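Local coordinates for UDP-N-acetylglucosamine--peptide N-acetylglucosaminyltransferase stabilizing protein GtfB (PDB 5E9T) that works with the glycosyltransferase GtfA as its stabilizing, substrate-binding partner to attach the first GlcNAc to the serine-rich repeat adhesin GspB, at residues Gly299-Val304 / Leu325-Tyr330. Sequence-based numbering, arbitrary orientation.
Sequences GLDTLV and LSMLSY
The hydroxyl OH of Tyr-330 donates a hydrogen bond to OD2 of Asp-301, joining the first turn of helix 300-306 to the loop that leads into strand 333-336. The modelled OH to OD2 separation of 2.3 Å is too short to be trusted in detail at 2.92 Å resolution. The two side chains meet at about a right angle, with the carboxylate plane turned 36° from the ring.

Beside this polar bridge, the selenomethionine Met-327 reaches toward the helix, its chain bent at chi2 (-103°) and again at chi3 (-73°). The bends carry SE past the carboxylate, 3.5 Å from CG of Asp-301, and lay the terminal methyl CE against the side chain of Leu-300, 3.4 Å from its CG. Val-304, one helical turn after Leu-300, brings CG2 to within 3.5 Å of CD2 of Tyr-330; its CG1, at the edge of the ring, is modelled too close to be trusted. The backbone O of Met-327 lies 3.6 Å above the plane of the Tyr-330 ring, offset toward the rim.

Leu-300 and Val-304 also pack on Phe-312 of strand 311-315, consistent with a helix covering strands in a Rossmann-like α/β domain. Here apolar groups fill the buried part of the helix-loop seam, while a phenol-carboxylate bond lies at its more exposed margin and, at a more usual length, would restrict rotation of the phenol.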
loop_
_atom_site.group_PDB
_atom_site.type_symbol
_atom_site.label_atom_id
_atom_site.label_comp_id
_atom_site.label_asym_id
_atom_site.label_seq_id
_atom_site.Cartn_x
_atom_site.Cartn_y
_atom_site.Cartn_z
ATOM N N GLY B 299 -19.128 24.477 35.228
ATOM C CA GLY B 299 -19.477 25.360 36.325
ATOM C C GLY B 299 -18.341 25.721 37.255
ATOM O O GLY B 299 -18.559 25.860 38.467
ATOM N N LEU B 300 -17.131 25.881 36.727
ATOM C CA LEU B 300 -16.041 26.329 37.583
ATOM C C LEU B 300 -16.211 27.800 37.941
ATOM O O LEU B 300 -16.208 28.160 39.122
ATOM C CB LEU B 300 -14.701 26.067 36.906
ATOM C CG LEU B 300 -13.439 26.293 37.727
ATOM C CD1 LEU B 300 -13.448 25.586 39.088
ATOM C CD2 LEU B 300 -12.313 25.803 36.862
ATOM N N ASP B 301 -16.407 28.654 36.929
ATOM C CA ASP B 301 -16.657 30.081 37.137
ATOM C C ASP B 301 -17.749 30.302 38.175
ATOM O O ASP B 301 -17.606 31.116 39.095
ATOM C CB ASP B 301 -17.057 30.727 35.807
ATOM C CG ASP B 301 -16.496 32.132 35.627
ATOM O OD1 ASP B 301 -16.666 32.689 34.527
ATOM O OD2 ASP B 301 -15.878 32.672 36.567
ATOM N N THR B 302 -18.853 29.573 38.023
ATOM C CA THR B 302 -19.957 29.603 38.974
ATOM C C THR B 302 -19.482 29.381 40.411
ATOM O O THR B 302 -19.664 30.240 41.282
ATOM C CB THR B 302 -20.969 28.540 38.558
ATOM O OG1 THR B 302 -20.401 27.247 38.785
ATOM C CG2 THR B 302 -21.260 28.680 37.070
ATOM N N LEU B 303 -18.882 28.215 40.675
ATOM C CA LEU B 303 -18.543 27.821 42.043
ATOM C C LEU B 303 -17.447 28.687 42.652
ATOM O O LEU B 303 -17.417 28.873 43.874
ATOM C CB LEU B 303 -18.096 26.359 42.073
ATOM C CG LEU B 303 -19.053 25.292 41.566
ATOM C CD1 LEU B 303 -18.520 23.902 41.903
ATOM C CD2 LEU B 303 -20.453 25.506 42.126
ATOM N N VAL B 304 -16.533 29.200 41.833
ATOM C CA VAL B 304 -15.311 29.795 42.361
ATOM C C VAL B 304 -15.567 31.213 42.868
ATOM O O VAL B 304 -15.068 31.603 43.929
ATOM C CB VAL B 304 -14.214 29.738 41.281
ATOM C CG1 VAL B 304 -14.649 30.464 40.044
ATOM C CG2 VAL B 304 -12.898 30.273 41.788
ATOM N N LEU B 325 -6.939 29.209 31.158
ATOM C CA LEU B 325 -5.879 30.088 31.657
ATOM C C LEU B 325 -6.459 31.475 31.907
ATOM O O LEU B 325 -5.839 32.319 32.560
ATOM C CB LEU B 325 -4.690 30.158 30.689
ATOM C CG LEU B 325 -3.554 29.134 30.842
ATOM C CD1 LEU B 325 -2.484 29.302 29.764
ATOM C CD2 LEU B 325 -2.923 29.227 32.223
ATOM N N SER B 326 -7.665 31.692 31.383
ATOM C CA SER B 326 -8.442 32.884 31.693
ATOM C C SER B 326 -8.902 32.913 33.146
ATOM O O SER B 326 -9.068 33.997 33.715
ATOM C CB SER B 326 -9.650 32.958 30.758
ATOM O OG SER B 326 -9.243 33.062 29.405
HETATM N N MSE B 327 -9.111 31.757 33.768
HETATM C CA MSE B 327 -9.770 31.745 35.074
HETATM C C MSE B 327 -8.822 31.937 36.254
HETATM O O MSE B 327 -9.258 32.243 37.365
HETATM C CB MSE B 327 -10.571 30.460 35.233
HETATM C CG MSE B 327 -11.661 30.376 34.202
HETATM SE SE MSE B 327 -13.363 30.795 34.982
HETATM C CE MSE B 327 -13.518 29.173 35.958
ATOM N N LEU B 328 -7.520 31.848 35.996
ATOM C CA LEU B 328 -6.536 32.153 37.025
ATOM C C LEU B 328 -6.343 33.662 37.156
ATOM O O LEU B 328 -5.489 34.125 37.921
ATOM C CB LEU B 328 -5.219 31.403 36.741
ATOM C CG LEU B 328 -4.008 31.556 37.660
ATOM C CD1 LEU B 328 -3.413 30.200 38.101
ATOM C CD2 LEU B 328 -2.942 32.420 36.985
ATOM N N SER B 329 -7.143 34.435 36.413
ATOM C CA SER B 329 -7.346 35.840 36.746
ATOM C C SER B 329 -7.634 36.005 38.232
ATOM O O SER B 329 -7.119 36.927 38.875
ATOM C CB SER B 329 -8.497 36.417 35.922
ATOM O OG SER B 329 -9.721 36.341 36.638
ATOM N N TYR B 330 -8.443 35.114 38.796
ATOM C CA TYR B 330 -8.686 35.133 40.230
ATOM C C TYR B 330 -7.402 34.808 40.977
ATOM O O TYR B 330 -6.649 33.910 40.589
ATOM C CB TYR B 330 -9.757 34.114 40.625
ATOM C CG TYR B 330 -11.061 34.174 39.859
ATOM C CD1 TYR B 330 -11.384 35.254 39.046
ATOM C CD2 TYR B 330 -11.977 33.144 39.961
ATOM C CE1 TYR B 330 -12.581 35.292 38.351
ATOM C CE2 TYR B 330 -13.164 33.181 39.277
ATOM C CZ TYR B 330 -13.468 34.248 38.476
ATOM O OH TYR B 330 -14.669 34.253 37.803
#